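PDB 5YUQ: chintase from Rhizomucor miehei, which hydrolyses chitin, cutting the beta-1,4 links between N-acetylglucosamine units as a family 18 glycoside hydrolase with a tunnel-shaped active site. Local coordinates for residues Val336-Ala339 with Lys340-Leu344; Lys216-Ala220 with Ala221-Ala225; Ser325-Ala329 with Ala330-Asp334; Met348-Ser351 with Leu352-Asp356. One frame throughout, in Å; residues are numbered along the deposited sequence.

Contact 1 (Val336-Ala339 with Lys340-Leu344)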
loop_
_atom_site.group_PDB
_atom_site.type_symbol
_atom_site.label_atom_id
_atom_site.label_comp_id
_atom_site.label_asym_id
_atom_site.label_seq_id
_atom_site.Cartn_x
_atom_site.Cartn_y
_atom_site.Cartn_z
ATOM N N VAL A 336 8.897 -7.877 -9.911
ATOM C CA VAL A 336 8.085 -8.879 -10.602
ATOM C C VAL A 336 8.840 -10.197 -10.714
ATOM O O VAL A 336 8.270 -11.262 -10.462
ATOM C CB VAL A 336 7.653 -8.393 -11.996
ATOM C CG1 VAL A 336 7.079 -9.544 -12.818
ATOM C CG2 VAL A 336 6.637 -7.267 -11.866
ATOM N N ASP A 337 10.124 -10.120 -11.065
ATOM C CA ASP A 337 10.958 -11.315 -11.168
ATOM C C ASP A 337 10.977 -12.050 -9.830
ATOM O O ASP A 337 10.859 -13.277 -9.773
ATOM C CB ASP A 337 12.396 -10.955 -11.583
ATOM C CG ASP A 337 12.488 -10.354 -12.983
ATOM O OD1 ASP A 337 11.595 -10.584 -13.822
ATOM O OD2 ASP A 337 13.483 -9.641 -13.240
ATOM N N TYR A 338 11.119 -11.286 -8.753
ATOM C CA TYR A 338 11.090 -11.846 -7.416
ATOM C C TYR A 338 9.751 -12.517 -7.112
ATOM O O TYR A 338 9.700 -13.634 -6.583
ATOM C CB TYR A 338 11.368 -10.755 -6.377
ATOM C CG TYR A 338 11.230 -11.272 -4.969
ATOM C CD1 TYR A 338 12.295 -11.887 -4.329
ATOM C CD2 TYR A 338 10.025 -11.161 -4.279
ATOM C CE1 TYR A 338 12.167 -12.385 -3.029
ATOM C CE2 TYR A 338 9.891 -11.648 -2.990
ATOM C CZ TYR A 338 10.961 -12.257 -2.374
ATOM O OH TYR A 338 10.813 -12.745 -1.099
ATOM N N ALA A 339 8.664 -11.825 -7.429
ATOM C CA ALA A 339 7.335 -12.343 -7.146
ATOM C C ALA A 339 7.096 -13.659 -7.885
ATOM O O ALA A 339 6.527 -14.596 -7.322
ATOM C CB ALA A 339 6.275 -11.323 -7.519
ATOM N N LYS A 340 7.537 -13.730 -9.136
ATOM C CA LYS A 340 7.367 -14.956 -9.913
ATOM C C LYS A 340 8.207 -16.106 -9.353
ATOM O O LYS A 340 7.738 -17.247 -9.279
ATOM C CB LYS A 340 7.668 -14.695 -11.394
ATOM C CG LYS A 340 6.691 -13.721 -12.038
ATOM C CD LYS A 340 7.107 -13.353 -13.461
ATOM C CE LYS A 340 7.048 -14.548 -14.397
ATOM N NZ LYS A 340 5.654 -14.876 -14.791
ATOM N N LYS A 341 9.436 -15.802 -8.944
ATOM C CA LYS A 341 10.335 -16.807 -8.376
ATOM C C LYS A 341 9.799 -17.376 -7.067
ATOM O O LYS A 341 9.948 -18.569 -6.783
ATOM C CB LYS A 341 11.727 -16.203 -8.145
ATOM C CG LYS A 341 12.712 -17.152 -7.491
ATOM C CD LYS A 341 14.152 -16.679 -7.671
ATOM C CE LYS A 341 15.110 -17.485 -6.798
ATOM N NZ LYS A 341 14.728 -17.423 -5.357
ATOM N N GLN A 342 9.162 -16.523 -6.275
ATOM C CA GLN A 342 8.597 -16.943 -5.000
ATOM C C GLN A 342 7.230 -17.592 -5.161
ATOM O O GLN A 342 6.660 -18.068 -4.184
ATOM C CB GLN A 342 8.483 -15.752 -4.051
ATOM C CG GLN A 342 9.810 -15.150 -3.646
ATOM C CD GLN A 342 10.672 -16.122 -2.876
ATOM O OE1 GLN A 342 10.172 -16.899 -2.065
ATOM N NE2 GLN A 342 11.975 -16.088 -3.126
ATOM N N GLY A 343 6.704 -17.605 -6.384
ATOM C CA GLY A 343 5.392 -18.177 -6.630
ATOM C C GLY A 343 4.281 -17.405 -5.946
ATOM O O GLY A 343 3.317 -17.991 -5.461
ATOM N N LEU A 344 4.416 -16.084 -5.907
ATOM C CA LEU A 344 3.390 -15.239 -5.302
ATOM C C LEU A 344 2.148 -15.218 -6.170
ATOM O O LEU A 344 2.196 -15.560 -7.352
ATOM C CB LEU A 344 3.902 -13.805 -5.125
ATOM C CG LEU A 344 5.153 -13.642 -4.265
ATOM C CD1 LEU A 344 5.373 -12.165 -3.947
ATOM C CD2 LEU A 344 5.053 -14.457 -2.975
#
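Lys340, near the end of helix 329-341, donates its N-H to Val336 O (N to O 2.9 Å), and its side chain runs alongside that of Val336 in the same direction, with Lys340 CD 3.9 Å from Val336 CG1. Bends at its last two torsions carry the amine to the carbonyl O of Asp367. Lys341 repeats the backbone pattern, N to Asp337 O, and leads its long chain away from the turn before it. Gln342 does more: its N reaches Tyr338 O at 3.0 Å, and its chi1 (-65°), with CG anti to the carbonyl carbon, lays CG over one face of the Tyr338 ring, 3.6 Å from the centroid and offset toward the rim. Beyond this CH-pi contact a bend at chi2 turns the amide along the ring, the planes 26° apart, and Gln342 NE2 stands 3.7 Å from Tyr338 CE1. Gly343 takes positive phi (65°), and the helix closes in a Schellman motif: Gly343 N bonds to Lys340 O, and Leu344 N turns back to Ala339 O at 2.9 Å. Leu344 CD1 then meets Ala339 CB at 3.8 Å, the apolar contact that often accompanies this helix ending. Tyr338, whose OH bonds to Asn212 OD1, and Leu344 both pack on helix 211-220 at Val215, and the chain runs on into strand 346-350.

Contact 2 (Lys216-Ala220 with Ala221-Ala225)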
loop_
_atom_site.group_PDB
_atom_site.type_symbol
_atom_site.label_atom_id
_atom_site.label_comp_id
_atom_site.label_asym_id
_atom_site.label_seq_id
_atom_site.Cartn_x
_atom_site.Cartn_y
_atom_site.Cartn_z
ATOM N N LYS A 216 8.718 -13.302 3.304
ATOM C CA LYS A 216 9.204 -14.408 4.127
ATOM C C LYS A 216 8.491 -14.442 5.469
ATOM O O LYS A 216 8.156 -15.518 5.964
ATOM C CB LYS A 216 10.716 -14.337 4.347
ATOM C CG LYS A 216 11.546 -14.485 3.083
ATOM C CD LYS A 216 11.161 -15.707 2.288
ATOM C CE LYS A 216 11.991 -15.815 1.015
ATOM N NZ LYS A 216 13.440 -15.636 1.305
ATOM N N ALA A 217 8.247 -13.274 6.054
ATOM C CA ALA A 217 7.580 -13.215 7.351
ATOM C C ALA A 217 6.144 -13.718 7.265
ATOM O O ALA A 217 5.685 -14.453 8.138
ATOM C CB ALA A 217 7.614 -11.803 7.915
ATOM N N TRP A 218 5.439 -13.343 6.197
ATOM C CA TRP A 218 4.044 -13.749 6.027
ATOM C C TRP A 218 3.924 -15.256 5.708
ATOM O O TRP A 218 3.004 -15.903 6.172
ATOM C CB TRP A 218 3.256 -12.875 5.081
ATOM C CG TRP A 218 2.821 -11.577 5.627
ATOM C CD1 TRP A 218 3.530 -10.360 5.578
ATOM C CD2 TRP A 218 1.574 -11.258 6.243
ATOM N NE1 TRP A 218 2.784 -9.376 6.112
ATOM C CE2 TRP A 218 1.587 -9.886 6.549
ATOM C CE3 TRP A 218 0.455 -11.995 6.596
ATOM C CZ2 TRP A 218 0.545 -9.272 7.145
ATOM C CZ3 TRP A 218 -0.553 -11.399 7.164
ATOM C CH2 TRP A 218 -0.538 -10.023 7.440
ATOM N N ILE A 219 4.871 -15.755 4.960
ATOM C CA ILE A 219 4.884 -17.193 4.681
ATOM C C ILE A 219 5.194 -17.966 5.964
ATOM O O ILE A 219 4.535 -18.972 6.274
ATOM C CB ILE A 219 5.897 -17.565 3.571
ATOM C CG1 ILE A 219 5.441 -17.013 2.209
ATOM C CG2 ILE A 219 6.060 -19.086 3.465
ATOM C CD1 ILE A 219 6.447 -17.218 1.091
ATOM N N ALA A 220 6.176 -17.487 6.722
ATOM C CA ALA A 220 6.567 -18.162 7.963
ATOM C C ALA A 220 5.417 -18.228 8.971
ATOM O O ALA A 220 5.324 -19.176 9.759
ATOM C CB ALA A 220 7.783 -17.491 8.584
ATOM N N ALA A 221 4.534 -17.237 8.931
ATOM C CA ALA A 221 3.398 -17.187 9.848
ATOM C C ALA A 221 2.183 -17.969 9.348
ATOM O O ALA A 221 1.177 -18.059 10.050
ATOM C CB ALA A 221 3.018 -15.743 10.153
ATOM N N GLY A 222 2.265 -18.521 8.141
ATOM C CA GLY A 222 1.254 -19.461 7.680
ATOM C C GLY A 222 0.525 -19.146 6.385
ATOM O O GLY A 222 -0.283 -19.941 5.924
ATOM N N ILE A 223 0.788 -17.997 5.776
ATOM C CA ILE A 223 0.087 -17.700 4.532
ATOM C C ILE A 223 0.858 -18.286 3.353
ATOM O O ILE A 223 2.031 -17.963 3.161
ATOM C CB ILE A 223 -0.103 -16.190 4.317
ATOM C CG1 ILE A 223 -0.772 -15.552 5.542
ATOM C CG2 ILE A 223 -0.918 -15.948 3.054
ATOM C CD1 ILE A 223 -2.075 -16.226 5.995
ATOM N N PRO A 224 0.212 -19.166 2.566
ATOM C CA PRO A 224 0.924 -19.721 1.410
ATOM C C PRO A 224 1.309 -18.628 0.423
ATOM O O PRO A 224 0.577 -17.639 0.277
ATOM C CB PRO A 224 -0.108 -20.659 0.781
ATOM C CG PRO A 224 -1.022 -21.027 1.929
ATOM C CD PRO A 224 -1.129 -19.752 2.721
ATOM N N ALA A 225 2.445 -18.801 -0.244
ATOM C CA ALA A 225 2.962 -17.774 -1.143
ATOM C C ALA A 225 1.957 -17.374 -2.216
ATOM O O ALA A 225 1.887 -16.200 -2.605
ATOM C CB ALA A 225 4.265 -18.250 -1.782
#
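Three backbone bonds close this helix end: Ala221 N to Ala217 O at 3.1 Å, Gly222 N to Ile219 O at 3.0 Å and Ile223 N to Trp218 O at 3.1 Å. The first keeps the alpha-helical spacing, though it is bent, whereas Gly222 N approaches its acceptor from above the carbonyl plane, 63° out of it. A fourth, weaker link joins the backbone further on, where Ile219 CA directs its hydrogen at Ile223 O (CA to O 3.3 Å) along an almost straight line. Together with the positive phi of Gly222 (123°), the last two N-H bonds make a Schellman motif, a common way to stop a helix and turn the chain sharply. Here it ends helix 211-220 and sends the chain toward strand 228-240 of the TIM barrel. Across the turn the side chains of Trp218 and Ile223 leave the backbone as neighbours on a shared heading, and Ile223 CG1 meets the edge of the indole near its plane, 3.9 Å from Trp218 CE3. The indole is set by more than this touch: its NE1 donates to Pro150 O, and Phe154 meets it edge-to-face. Ile219 reaches further along the loop. With CG1 beside the backbone N and chi2 extended (174°), its CD1 comes to Ala225 CB at 3.8 Å. Inward, Trp218, Ile219 and Ile223 all rest on Leu228 at the start of the following strand, while Ile223 also touches Phe176 of strand 175-178.

Contact 3 (Ser325-Ala329 with Ala330-Asp334)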
loop_
_atom_site.group_PDB
_atom_site.type_symbol
_atom_site.label_atom_id
_atom_site.label_comp_id
_atom_site.label_asym_id
_atom_site.label_seq_id
_atom_site.Cartn_x
_atom_site.Cartn_y
_atom_site.Cartn_z
ATOM N N SER A 325 14.162 8.436 -3.090
ATOM C CA SER A 325 14.148 7.002 -3.325
ATOM C C SER A 325 12.909 6.728 -4.145
ATOM O O SER A 325 11.821 7.168 -3.781
ATOM C CB SER A 325 14.069 6.221 -2.018
ATOM O OG SER A 325 13.795 4.853 -2.312
ATOM N N PHE A 326 13.059 6.007 -5.248
ATOM C CA PHE A 326 11.910 5.756 -6.114
ATOM C C PHE A 326 11.940 4.385 -6.757
ATOM O O PHE A 326 12.796 3.565 -6.429
ATOM C CB PHE A 326 11.722 6.878 -7.158
ATOM C CG PHE A 326 12.849 7.020 -8.167
ATOM C CD1 PHE A 326 14.085 7.536 -7.795
ATOM C CD2 PHE A 326 12.636 6.694 -9.511
ATOM C CE1 PHE A 326 15.106 7.694 -8.735
ATOM C CE2 PHE A 326 13.651 6.849 -10.453
ATOM C CZ PHE A 326 14.884 7.352 -10.069
ATOM N N ASP A 327 10.978 4.129 -7.639
ATOM C CA ASP A 327 10.976 2.910 -8.427
ATOM C C ASP A 327 10.818 3.254 -9.886
ATOM O O ASP A 327 10.088 4.182 -10.239
ATOM C CB ASP A 327 9.867 1.968 -7.980
ATOM C CG ASP A 327 10.308 1.090 -6.845
ATOM O OD1 ASP A 327 10.886 0.018 -7.127
ATOM O OD2 ASP A 327 10.123 1.484 -5.674
ATOM N N ASP A 328 11.537 2.522 -10.730
ATOM C CA ASP A 328 11.470 2.751 -12.167
ATOM C C ASP A 328 11.162 1.443 -12.878
ATOM O O ASP A 328 10.783 0.461 -12.239
ATOM C CB ASP A 328 12.757 3.400 -12.694
ATOM C CG ASP A 328 14.012 2.626 -12.324
ATOM O OD1 ASP A 328 13.908 1.468 -11.881
ATOM O OD2 ASP A 328 15.129 3.177 -12.501
ATOM N N ALA A 329 11.296 1.416 -14.198
ATOM C CA ALA A 329 10.945 0.199 -14.915
ATOM C C ALA A 329 11.826 -0.955 -14.469
ATOM O O ALA A 329 11.339 -2.073 -14.295
ATOM C CB ALA A 329 11.041 0.406 -16.409
ATOM N N ALA A 330 13.114 -0.682 -14.275
ATOM C CA ALA A 330 14.054 -1.731 -13.881
ATOM C C ALA A 330 13.722 -2.309 -12.510
ATOM O O ALA A 330 13.665 -3.529 -12.336
ATOM C CB ALA A 330 15.478 -1.197 -13.890
ATOM N N SER A 331 13.525 -1.440 -11.523
ATOM C CA SER A 331 13.270 -1.911 -10.171
ATOM C C SER A 331 11.918 -2.615 -10.067
ATOM O O SER A 331 11.793 -3.588 -9.333
ATOM C CB SER A 331 13.380 -0.773 -9.154
ATOM O OG SER A 331 12.336 0.159 -9.330
ATOM N N LEU A 332 10.915 -2.146 -10.809
ATOM C CA LEU A 332 9.620 -2.838 -10.800
ATOM C C LEU A 332 9.730 -4.209 -11.465
ATOM O O LEU A 332 9.158 -5.197 -10.977
ATOM C CB LEU A 332 8.524 -2.002 -11.463
ATOM C CG LEU A 332 8.076 -0.763 -10.677
ATOM C CD1 LEU A 332 6.872 -0.124 -11.354
ATOM C CD2 LEU A 332 7.755 -1.120 -9.218
ATOM N N GLN A 333 10.480 -4.275 -12.562
ATOM C CA GLN A 333 10.748 -5.559 -13.199
ATOM C C GLN A 333 11.406 -6.498 -12.191
ATOM O O GLN A 333 11.061 -7.676 -12.113
ATOM C CB GLN A 333 11.653 -5.388 -14.426
ATOM C CG GLN A 333 11.954 -6.713 -15.134
ATOM C CD GLN A 333 10.728 -7.319 -15.786
ATOM O OE1 GLN A 333 10.050 -6.675 -16.583
ATOM N NE2 GLN A 333 10.433 -8.576 -15.447
ATOM N N ASP A 334 12.333 -5.978 -11.395
ATOM C CA ASP A 334 13.040 -6.822 -10.439
ATOM C C ASP A 334 12.111 -7.356 -9.357
ATOM O O ASP A 334 12.248 -8.497 -8.912
ATOM C CB ASP A 334 14.218 -6.057 -9.824
ATOM C CG ASP A 334 15.316 -5.801 -10.818
ATOM O OD1 ASP A 334 15.347 -6.466 -11.878
ATOM O OD2 ASP A 334 16.162 -4.917 -10.547
#
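A capping box starts helix 329-341, with Asp328 as the N-cap and Ser331 three residues on, and each residue's side chain bonds to the other's backbone N. Ser331 N gives a nearly straight bond to Asp328 OD1 at 3.0 Å, meeting that oxygen nearly along its C-O axis; in return Asp328 N donates to Ser331 OG at 2.9 Å. Both side chains hold their first torsion between the backbone N and the carbonyl carbon (54° for Asp328, 68° for Ser331), which curls each polar end back over the turn. The carboxylate of Asp328 thus sits at the amino end of the helix, where the N-H groups of the first turn and the helix dipole would probably favour its negative charge. A second acid extends the box. Ser331 OG, already an acceptor, donates a hydrogen bond to Asp327 OD1 at 2.6 Å, on the anti side and 32° out of the carboxylate plane; the same oxygen forms a salt bridge with Lys335, one turn beyond Ser331. Trp306 and Pro313, from the strands beside this helix start, pack on Asp328 and Ser331. Regular helical bonding takes over with Leu332 N to Asp328 O at 3.0 Å and Gln333 N to Ala329 O at 2.9 Å. The side chain of Leu332 crosses that of Asp327 at about a right angle, its CD2 coming 3.9 Å from Asp327 CB.

Contact 4 (Met348-Ser351 with Leu352-Asp356)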
loop_
_atom_site.group_PDB
_atom_site.type_symbol
_atom_site.label_atom_id
_atom_site.label_comp_id
_atom_site.label_asym_id
_atom_site.label_seq_id
_atom_site.Cartn_x
_atom_site.Cartn_y
_atom_site.Cartn_z
ATOM N N MET A 348 0.424 -5.873 -6.802
ATOM C CA MET A 348 -0.535 -4.785 -6.884
ATOM C C MET A 348 0.239 -3.490 -6.879
ATOM O O MET A 348 1.405 -3.471 -6.503
ATOM C CB MET A 348 -1.592 -4.837 -5.765
ATOM C CG MET A 348 -1.073 -4.710 -4.328
ATOM S SD MET A 348 -0.765 -2.986 -3.854
ATOM C CE MET A 348 -0.734 -3.161 -2.070
ATOM N N LEU A 349 -0.414 -2.408 -7.278
ATOM C CA LEU A 349 0.271 -1.132 -7.387
ATOM C C LEU A 349 -0.515 -0.021 -6.712
ATOM O O LEU A 349 -1.746 0.003 -6.769
ATOM C CB LEU A 349 0.535 -0.787 -8.856
ATOM C CG LEU A 349 -0.695 -0.524 -9.729
ATOM C CD1 LEU A 349 -0.938 0.978 -9.854
ATOM C CD2 LEU A 349 -0.549 -1.154 -11.104
ATOM N N TRP A 350 0.215 0.888 -6.071
ATOM C CA TRP A 350 -0.354 2.119 -5.537
ATOM C C TRP A 350 0.369 3.314 -6.148
ATOM O O TRP A 350 1.557 3.501 -5.888
ATOM C CB TRP A 350 -0.195 2.196 -4.005
ATOM C CG TRP A 350 -0.799 3.465 -3.492
ATOM C CD1 TRP A 350 -0.229 4.714 -3.491
ATOM C CD2 TRP A 350 -2.115 3.625 -2.978
ATOM N NE1 TRP A 350 -1.116 5.634 -2.987
ATOM C CE2 TRP A 350 -2.283 4.987 -2.661
ATOM C CE3 TRP A 350 -3.172 2.741 -2.731
ATOM C CZ2 TRP A 350 -3.468 5.484 -2.123
ATOM C CZ3 TRP A 350 -4.343 3.234 -2.200
ATOM C CH2 TRP A 350 -4.485 4.590 -1.901
ATOM N N SER A 351 -0.308 4.136 -6.951
ATOM C CA SER A 351 -1.654 3.909 -7.460
ATOM C C SER A 351 -1.663 4.338 -8.934
ATOM O O SER A 351 -0.740 5.016 -9.406
ATOM C CB SER A 351 -2.689 4.692 -6.645
ATOM O OG SER A 351 -2.333 6.067 -6.584
ATOM N N LEU A 352 -2.706 3.942 -9.655
ATOM C CA LEU A 352 -2.684 3.936 -11.115
ATOM C C LEU A 352 -2.500 5.301 -11.766
ATOM O O LEU A 352 -1.859 5.410 -12.814
ATOM C CB LEU A 352 -3.954 3.255 -11.640
ATOM C CG LEU A 352 -3.982 2.958 -13.135
ATOM C CD1 LEU A 352 -2.776 2.125 -13.531
ATOM C CD2 LEU A 352 -5.271 2.236 -13.498
ATOM N N GLU A 353 -3.042 6.345 -11.148
ATOM C CA GLU A 353 -3.007 7.661 -11.777
ATOM C C GLU A 353 -1.599 8.252 -11.769
ATOM O O GLU A 353 -1.339 9.252 -12.429
ATOM C CB GLU A 353 -4.019 8.604 -11.112
ATOM C CG GLU A 353 -3.503 9.356 -9.889
ATOM C CD GLU A 353 -3.302 8.489 -8.666
ATOM O OE1 GLU A 353 -3.714 7.302 -8.653
ATOM O OE2 GLU A 353 -2.734 9.006 -7.680
ATOM N N MET A 354 -0.710 7.610 -11.052
ATOM C CA MET A 354 0.657 8.089 -10.908
ATOM C C MET A 354 1.585 7.756 -12.065
ATOM O O MET A 354 2.613 8.312 -12.178
ATOM C CB MET A 354 1.318 7.586 -9.596
ATOM C CG MET A 354 0.554 7.943 -8.369
ATOM S SD MET A 354 1.472 7.133 -6.969
ATOM C CE MET A 354 0.564 7.819 -5.552
ATOM N N ASP A 355 1.155 6.814 -12.894
ATOM C CA ASP A 355 1.956 6.399 -14.037
ATOM C C ASP A 355 1.951 7.505 -15.083
ATOM O O ASP A 355 1.071 8.375 -15.075
ATOM C CB ASP A 355 1.387 5.112 -14.641
ATOM C CG ASP A 355 2.440 4.289 -15.355
ATOM O OD1 ASP A 355 3.596 4.749 -15.511
ATOM O OD2 ASP A 355 2.104 3.176 -15.773
ATOM N N ASP A 356 2.935 7.483 -15.972
ATOM C CA ASP A 356 2.953 8.451 -17.069
ATOM C C ASP A 356 1.986 8.046 -18.183
ATOM O O ASP A 356 1.339 6.997 -18.121
ATOM C CB ASP A 356 4.382 8.674 -17.586
ATOM C CG ASP A 356 5.027 7.411 -18.128
ATOM O OD1 ASP A 356 4.308 6.544 -18.680
ATOM O OD2 ASP A 356 6.270 7.298 -18.033
#
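Ser351 and Met354 meet in the turn that leaves strand 346-350, the last strand of the TIM barrel, where the peptide bond between Trp350 and Ser351 is cis. A non-proline cis peptide after a tryptophan at this place recurs in family 18 chitinases, where that tryptophan's indole forms the floor of the substrate cleft; Trp350 is consistent with that role. Ser351 is gripped at three points. Its O accepts Met354 N at 3.1 Å, closing the 3-10 turn; its N makes a weak bond to Met354 SD at 3.5 Å; and its OG donates to Glu353 OE1 at 2.8 Å, on the syn side. Extended beyond CG, Met354 packs its CE 3.8 Å from Trp350 NE1, and Met354 SD lies 5.4 Å from the centroid of the Trp350 five-membered ring, oblique to it, a Met-aromatic contact. On the other side of the strand Leu349 CD1 rests 3.5 Å from Leu352 N. Further out, Met354 touches Phe234, Tyr235, Gln284 and Ile286, while Tyr7 meets the Trp350 ring. The loop's far end is fixed by Asp355, whose carboxylate takes the N-H groups of Leu361 and Leu362; Asp355 OD1 also receives Asp356 N at 2.9 Å, from above the carboxylate plane.

Along the chain the order is contact 2, contact 3, contact 1 and contact 4, all within the family 18 range. Contact 3 leads from the antiparallel strands 302-307, 312-317 and 322-325 into helix 329-341, and contact 1 ends that helix, their centres about 15 Å apart, so both ends are closed by local bonds. Contact 4 follows on strand 346-350, its centre about 20 Å from that of contact 1. Contact 2 ends helix 211-220 and touches contact 1, where Gln342 O packs 3.4 Å from Ala225 CB, so two Schellman endings lie side by side. Contacts 2 and 4 fall on opposite sides of the chain's centre, nearest atoms about 11 Å apart, as separate features of the fold.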